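Side-chain contacts in fructose transport system repressor FruR (Pseudomonas putida, PDB 3O74), which is a dual transcriptional regulator of the LacI family that probably binds specific DNA sequences and takes fructose 1-phosphate as its preferred effector: residues 96-101 / 242-247; 73-78 / 83-88; 113-118 / 181-186. All coordinates share one frame; numbering follows the deposited sequence.

Overall arrangement
Running from the N terminus, the chain first closes contact 2, a short loop in which it turns after helix 74-80 so that strand 85-88 packs back against that helix. Strand 98-102 comes next and opens contact 1, which stays open until helix 234-250 returns to cover it; contacts 2 and 1 therefore follow in series, with centres about 11 Å apart and their strands paired side by side. Contact 3, 113-118 with 181-186, opens and closes within the long excursion between the two halves of contact 1. Its centre lies about 35 Å from that of contact 1, on the opposite side of the chain's centre, in the other lobe of the two-lobed periplasmic-binding-protein fold.

Contact 1: residues 96-101 / 242-247; sequences HFCSVI and LELALA
Leu-244 of helix 234-250 turns one methyl branch, CD2, to the strand side chains of Cys-98 and Val-100, which stand two residues apart on the same face of the sheet. All three CB atoms point across the interface, and the side chain of Ser-99 between the two leaves by the other face. The thiol of Cys-98 extends anti to its backbone N (chi1 176°), a torsion that carries SG out from the strand to the branched end of the leucine. The modelled distance from SG to Leu-244 CD2, 3.1 Å, is shorter than van der Waals contact permits, and the leucine torsions (chi1 -91°, chi2 22°) lie far from staggered values; the exact placing of this methyl is therefore doubtful. Val-100 meets the same branch from farther along the strand; as modelled, its CG2 lies 3.5 Å from Leu-244 CD2. The two side chains cross obliquely, with CG2 as the valine branch that touches.

Cys-98 O and Val-100 N bond to Ala-87 of the neighbouring strand 85-88, while Cys-98 N is hydrogen-bonded to Tyr-254 OH. Next along the helix, Ala-245 packs on Ile-86 of strand 85-88, so the helix spans both strands. In this helix-on-sheet layer of the LacI-type fold, the compact, weakly polar thiol of Cys-98 tolerates apolar surroundings, while Val-100 and Leu-244 supply branched hydrocarbon. With carbon and sulfur alone meeting here, the attraction is dispersive and hydrophobic, lacking the directional preference that hydrogen bonds would impose.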
# COMPACT_ATOMS: atom_id res chain seq x y z
N HIS B 96 26.09 -14.90 7.52
CA HIS B 96 26.68 -14.23 6.37
C HIS B 96 26.07 -12.87 6.01
O HIS B 96 26.71 -12.05 5.35
CB HIS B 96 26.65 -15.16 5.14
CG HIS B 96 27.47 -16.39 5.31
ND1 HIS B 96 28.85 -16.40 5.19
CD2 HIS B 96 27.13 -17.67 5.59
CE1 HIS B 96 29.31 -17.61 5.38
NE2 HIS B 96 28.28 -18.41 5.63
N PHE B 97 24.83 -12.64 6.43
CA PHE B 97 24.11 -11.43 6.05
C PHE B 97 23.64 -10.61 7.25
O PHE B 97 23.35 -11.15 8.31
CB PHE B 97 22.90 -11.77 5.17
CG PHE B 97 23.26 -12.49 3.90
CD1 PHE B 97 23.18 -13.87 3.82
CD2 PHE B 97 23.66 -11.77 2.78
CE1 PHE B 97 23.51 -14.53 2.65
CE2 PHE B 97 23.99 -12.42 1.61
CZ PHE B 97 23.91 -13.80 1.54
N CYS B 98 23.57 -9.30 7.05
CA CYS B 98 22.93 -8.41 8.00
C CYS B 98 21.43 -8.38 7.73
O CYS B 98 21.01 -8.15 6.59
CB CYS B 98 23.53 -7.00 7.84
SG CYS B 98 22.79 -5.74 8.86
N SER B 99 20.62 -8.60 8.76
CA SER B 99 19.16 -8.55 8.60
C SER B 99 18.53 -7.62 9.62
O SER B 99 18.93 -7.60 10.79
CB SER B 99 18.54 -9.95 8.72
OG SER B 99 19.11 -10.86 7.80
N VAL B 100 17.54 -6.85 9.19
CA VAL B 100 16.76 -6.06 10.13
C VAL B 100 15.32 -6.55 10.10
O VAL B 100 14.66 -6.51 9.07
CB VAL B 100 16.80 -4.55 9.80
CG1 VAL B 100 16.08 -3.74 10.87
CG2 VAL B 100 18.24 -4.08 9.65
N ILE B 101 14.83 -7.01 11.25
CA ILE B 101 13.53 -7.66 11.31
C ILE B 101 12.75 -7.25 12.56
O ILE B 101 13.26 -6.53 13.41
CB ILE B 101 13.67 -9.20 11.30
CG1 ILE B 101 14.28 -9.71 12.61
CG2 ILE B 101 14.51 -9.65 10.12
CD1 ILE B 101 14.38 -11.22 12.68
N LEU B 242 18.96 1.27 6.76
CA LEU B 242 19.66 2.26 5.96
C LEU B 242 21.05 2.53 6.51
O LEU B 242 22.04 2.54 5.77
CB LEU B 242 18.86 3.57 5.91
CG LEU B 242 19.55 4.67 5.10
CD1 LEU B 242 19.78 4.20 3.66
CD2 LEU B 242 18.74 5.95 5.13
N GLU B 243 21.13 2.73 7.82
CA GLU B 243 22.41 2.97 8.46
C GLU B 243 23.37 1.81 8.25
O GLU B 243 24.57 2.01 8.05
CB GLU B 243 22.20 3.24 9.95
CG GLU B 243 22.99 2.34 10.86
CD GLU B 243 23.26 2.99 12.19
OE1 GLU B 243 23.69 2.29 13.13
OE2 GLU B 243 23.05 4.22 12.30
N LEU B 244 22.84 0.59 8.28
CA LEU B 244 23.65 -0.60 8.01
C LEU B 244 24.13 -0.60 6.56
O LEU B 244 25.27 -0.95 6.28
CB LEU B 244 22.85 -1.87 8.30
CG LEU B 244 22.93 -2.49 9.70
CD1 LEU B 244 23.37 -1.47 10.74
CD2 LEU B 244 21.60 -3.10 10.09
N ALA B 245 23.25 -0.20 5.65
CA ALA B 245 23.60 -0.13 4.23
C ALA B 245 24.72 0.88 3.99
O ALA B 245 25.70 0.59 3.31
CB ALA B 245 22.38 0.22 3.39
N LEU B 246 24.56 2.07 4.56
CA LEU B 246 25.52 3.15 4.36
C LEU B 246 26.88 2.87 5.00
O LEU B 246 27.91 3.32 4.50
CB LEU B 246 24.95 4.47 4.88
CG LEU B 246 23.66 4.93 4.19
CD1 LEU B 246 23.18 6.25 4.76
CD2 LEU B 246 23.88 5.03 2.69
N ALA B 247 26.89 2.12 6.10
CA ALA B 247 28.14 1.77 6.76
C ALA B 247 28.94 0.80 5.89
O ALA B 247 30.16 0.87 5.83
CB ALA B 247 27.89 1.18 8.13

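Contact 2: residues 73-78 / 83-88; sequences DSYREL and LPVIAI
The second half of a beta-alpha-beta unit, made of strand 61-64, helix 74-80 and strand 85-88, is held together by Tyr-75 and Leu-78 on the helix meeting Val-85 at the start of the strand and Leu-83 just before it. Such units build the parallel sheets of periplasmic-binding-protein and LacI folds, and here the helix packs against the strand it leads into.

Nearer the start of the helix, Tyr-75 brings its ring carbon CD1 to within 4.2 Å of Val-85 CG1. The two side chains cross at about a right angle, the methyl meeting the ring obliquely. Val-85 CG1 is anti to the backbone N (chi1 177°), which extends this branch from the strand towards the helix. A tyrosine suits the spot because its carbons pack inside while its hydroxyl finds a polar partner: OH is hydrogen-bonded to Glu-47. Phe-97 and Val-64 add further apolar surface around the ring.

A turn further on, Leu-78 CB and Leu-83 CD2 are 4.2 Å apart, a loose apolar contact between two leucines whose CB atoms both point across the gap. Arg-55 of helix 44-56 touches Leu-78 as well. The backbone ties the pair more firmly, because Leu-83 N donates to Leu-78 O over 3.2 Å with an N-H...O angle of 159°, joining the chain after the helix back to its last turn. That donor is tilted 31° from the carbonyl plane, and Leu-83 CB rests 3.5 Å from the same oxygen.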
# COMPACT_ATOMS: atom_id res chain seq x y z
N ASP B 73 21.81 -19.96 -2.87
CA ASP B 73 22.99 -19.19 -2.47
C ASP B 73 23.27 -18.06 -3.45
O ASP B 73 24.41 -17.62 -3.60
CB ASP B 73 24.22 -20.10 -2.34
CG ASP B 73 24.49 -20.91 -3.61
OD1 ASP B 73 23.87 -20.62 -4.65
OD2 ASP B 73 25.33 -21.82 -3.55
N SER B 74 22.21 -17.59 -4.11
CA SER B 74 22.33 -16.50 -5.07
C SER B 74 22.84 -15.21 -4.42
O SER B 74 23.69 -14.53 -4.98
CB SER B 74 21.00 -16.25 -5.79
OG SER B 74 19.92 -16.14 -4.88
N TYR B 75 22.34 -14.88 -3.23
CA TYR B 75 22.78 -13.65 -2.57
C TYR B 75 24.22 -13.74 -2.08
O TYR B 75 24.91 -12.73 -1.98
CB TYR B 75 21.82 -13.22 -1.46
CG TYR B 75 20.53 -12.67 -2.01
CD1 TYR B 75 20.52 -11.49 -2.75
CD2 TYR B 75 19.34 -13.34 -1.83
CE1 TYR B 75 19.34 -10.99 -3.27
CE2 TYR B 75 18.16 -12.85 -2.34
CZ TYR B 75 18.16 -11.68 -3.06
OH TYR B 75 16.98 -11.20 -3.57
N ARG B 76 24.68 -14.95 -1.79
CA ARG B 76 26.09 -15.16 -1.45
C ARG B 76 26.98 -14.81 -2.64
O ARG B 76 28.04 -14.22 -2.48
CB ARG B 76 26.33 -16.60 -1.00
CG ARG B 76 25.72 -16.94 0.35
CD ARG B 76 26.53 -16.33 1.48
NE ARG B 76 27.95 -16.69 1.39
CZ ARG B 76 28.46 -17.84 1.81
NH1 ARG B 76 27.68 -18.76 2.37
NH2 ARG B 76 29.76 -18.08 1.68
N GLU B 77 26.53 -15.17 -3.84
CA GLU B 77 27.27 -14.85 -5.05
C GLU B 77 27.42 -13.34 -5.22
O GLU B 77 28.51 -12.84 -5.50
CB GLU B 77 26.60 -15.45 -6.29
CG GLU B 77 26.77 -16.96 -6.44
CD GLU B 77 26.06 -17.50 -7.68
OE1 GLU B 77 25.85 -16.72 -8.63
OE2 GLU B 77 25.72 -18.70 -7.68
N LEU B 78 26.31 -12.62 -5.05
CA LEU B 78 26.30 -11.17 -5.21
C LEU B 78 27.20 -10.51 -4.17
O LEU B 78 27.96 -9.60 -4.49
CB LEU B 78 24.87 -10.64 -5.09
CG LEU B 78 23.85 -11.13 -6.12
CD1 LEU B 78 22.48 -10.54 -5.84
CD2 LEU B 78 24.31 -10.77 -7.52
N LEU B 83 28.70 -6.67 -3.52
CA LEU B 83 27.42 -6.01 -3.26
C LEU B 83 26.95 -6.21 -1.82
O LEU B 83 26.77 -7.34 -1.37
CB LEU B 83 26.34 -6.51 -4.23
CG LEU B 83 24.93 -5.92 -4.04
CD1 LEU B 83 24.96 -4.40 -4.17
CD2 LEU B 83 23.96 -6.52 -5.04
N PRO B 84 26.76 -5.10 -1.09
CA PRO B 84 26.17 -5.17 0.25
C PRO B 84 24.70 -5.57 0.16
O PRO B 84 23.93 -4.91 -0.54
CB PRO B 84 26.28 -3.73 0.76
CG PRO B 84 27.33 -3.09 -0.10
CD PRO B 84 27.21 -3.74 -1.43
N VAL B 85 24.32 -6.63 0.87
CA VAL B 85 22.94 -7.08 0.89
C VAL B 85 22.37 -6.96 2.29
O VAL B 85 22.89 -7.56 3.24
CB VAL B 85 22.82 -8.54 0.41
CG1 VAL B 85 21.38 -9.02 0.50
CG2 VAL B 85 23.35 -8.69 -1.01
N ILE B 86 21.31 -6.17 2.43
CA ILE B 86 20.67 -5.98 3.73
C ILE B 86 19.27 -6.57 3.69
O ILE B 86 18.41 -6.10 2.94
CB ILE B 86 20.57 -4.50 4.11
CG1 ILE B 86 21.94 -3.84 4.02
CG2 ILE B 86 19.98 -4.35 5.51
CD1 ILE B 86 22.96 -4.43 4.98
N ALA B 87 19.04 -7.61 4.49
CA ALA B 87 17.71 -8.22 4.57
C ALA B 87 16.77 -7.35 5.38
O ALA B 87 17.17 -6.73 6.35
CB ALA B 87 17.79 -9.63 5.16
N ILE B 88 15.50 -7.32 4.97
CA ILE B 88 14.49 -6.57 5.70
C ILE B 88 13.26 -7.44 5.93
O ILE B 88 12.74 -8.06 5.00
CB ILE B 88 14.07 -5.29 4.93
CG1 ILE B 88 15.22 -4.28 4.90
CG2 ILE B 88 12.84 -4.67 5.55
CD1 ILE B 88 14.84 -2.94 4.29

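Contact 3: residues 113-118 / 181-186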
# COMPACT_ATOMS: atom_id res chain seq x y z
N ALA B 113 -1.42 -15.12 23.82
CA ALA B 113 -1.71 -15.06 25.25
C ALA B 113 -2.83 -14.07 25.56
O ALA B 113 -3.61 -14.27 26.48
CB ALA B 113 -0.45 -14.70 26.03
N SER B 114 -2.90 -13.00 24.77
CA SER B 114 -3.93 -11.99 24.99
C SER B 114 -5.33 -12.53 24.69
O SER B 114 -6.32 -12.04 25.24
CB SER B 114 -3.65 -10.72 24.17
OG SER B 114 -4.01 -10.87 22.81
N LEU B 115 -5.41 -13.53 23.81
CA LEU B 115 -6.69 -14.17 23.50
C LEU B 115 -7.01 -15.26 24.53
O LEU B 115 -8.17 -15.48 24.88
CB LEU B 115 -6.66 -14.79 22.10
CG LEU B 115 -6.19 -13.89 20.95
CD1 LEU B 115 -6.43 -14.57 19.61
CD2 LEU B 115 -6.88 -12.54 21.00
N LEU B 116 -5.96 -15.93 25.00
CA LEU B 116 -6.10 -17.03 25.96
C LEU B 116 -6.74 -16.59 27.27
O LEU B 116 -7.18 -17.42 28.06
CB LEU B 116 -4.73 -17.67 26.23
CG LEU B 116 -4.46 -19.03 25.60
CD1 LEU B 116 -5.51 -19.38 24.55
CD2 LEU B 116 -3.06 -19.09 25.00
N SER B 117 -6.81 -15.28 27.49
CA SER B 117 -7.36 -14.75 28.73
C SER B 117 -8.84 -15.10 28.89
O SER B 117 -9.31 -15.34 30.00
CB SER B 117 -7.17 -13.23 28.80
OG SER B 117 -8.33 -12.55 28.34
N SER B 118 -9.56 -15.12 27.78
CA SER B 118 -11.00 -15.37 27.80
C SER B 118 -11.34 -16.84 27.99
O SER B 118 -12.51 -17.23 27.94
CB SER B 118 -11.64 -14.85 26.51
OG SER B 118 -11.15 -15.54 25.38
N PRO B 181 -13.85 -20.98 15.64
CA PRO B 181 -13.06 -21.24 16.85
C PRO B 181 -13.33 -20.13 17.85
O PRO B 181 -13.79 -19.06 17.44
CB PRO B 181 -11.62 -21.13 16.34
CG PRO B 181 -11.70 -20.12 15.23
CD PRO B 181 -13.05 -20.35 14.57
N ASP B 182 -13.08 -20.36 19.13
CA ASP B 182 -13.28 -19.32 20.13
C ASP B 182 -12.28 -18.18 19.95
O ASP B 182 -12.57 -17.03 20.28
CB ASP B 182 -13.19 -19.89 21.54
CG ASP B 182 -14.42 -20.68 21.94
OD1 ASP B 182 -15.39 -20.72 21.14
OD2 ASP B 182 -14.42 -21.25 23.04
N ALA B 183 -11.11 -18.51 19.41
CA ALA B 183 -10.04 -17.53 19.25
C ALA B 183 -9.21 -17.82 18.00
O ALA B 183 -9.05 -18.98 17.61
CB ALA B 183 -9.15 -17.51 20.49
N LEU B 184 -8.68 -16.77 17.40
CA LEU B 184 -7.94 -16.91 16.16
C LEU B 184 -6.81 -15.90 16.04
O LEU B 184 -7.00 -14.71 16.30
CB LEU B 184 -8.87 -16.76 14.95
CG LEU B 184 -8.18 -16.71 13.59
CD1 LEU B 184 -7.64 -18.09 13.23
CD2 LEU B 184 -9.12 -16.21 12.51
N VAL B 185 -5.64 -16.38 15.65
CA VAL B 185 -4.51 -15.52 15.34
C VAL B 185 -4.15 -15.66 13.87
O VAL B 185 -4.01 -16.78 13.37
CB VAL B 185 -3.27 -15.87 16.18
CG1 VAL B 185 -2.05 -15.09 15.71
CG2 VAL B 185 -3.54 -15.61 17.66
N THR B 186 -4.04 -14.53 13.17
CA THR B 186 -3.52 -14.54 11.80
C THR B 186 -2.12 -13.94 11.81
O THR B 186 -1.86 -12.95 12.50
CB THR B 186 -4.42 -13.73 10.84
OG1 THR B 186 -4.61 -12.41 11.36
CG2 THR B 186 -5.77 -14.40 10.69
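Leu-115 carries nearly all of this contact, laying its side chain along the strand from Ala-183 to Val-185. At the near end its CB meets the methyl of Ala-183, with 4.0 Å between the two CB atoms; the small alanine lets the helix backbone come close. At the far end one branch of Leu-115 does the touching: the first torsion (chi1 -51°) sets CG beside the backbone N, and from there CD1 extends to lie 3.6 Å from Val-185 CG2. The same CD1 is 3.4 Å from the backbone oxygen of Leu-184, whose own side chain points away from the helix. Leucine suits this place because its long branched end can span two strand positions at once.

Away from this apolar patch the contact thins out into serines. Ser-117 and Ser-118 are exposed and poorly ordered, and neither side chain comes close to the strand. Ser-118 instead turns inward on its own segment: its OG donates to Leu-115 O over 3.0 Å, nearly in line with the C=O bond, while its N also bonds to that oxygen at 3.2 Å. As modelled, one carbonyl accepts both bonds from Ser-118, though the residue's poor order makes them less certain.

In the fold, helix 104-116 lies on one face of the sheet and helix 189-201 on the other, where Leu-184 touches Val-195. Strand 183-186 itself runs between strands 122-128 and 210-214, bonded through its backbone to Ala-124 on one side and to Gln-210 and Gly-212 on the other.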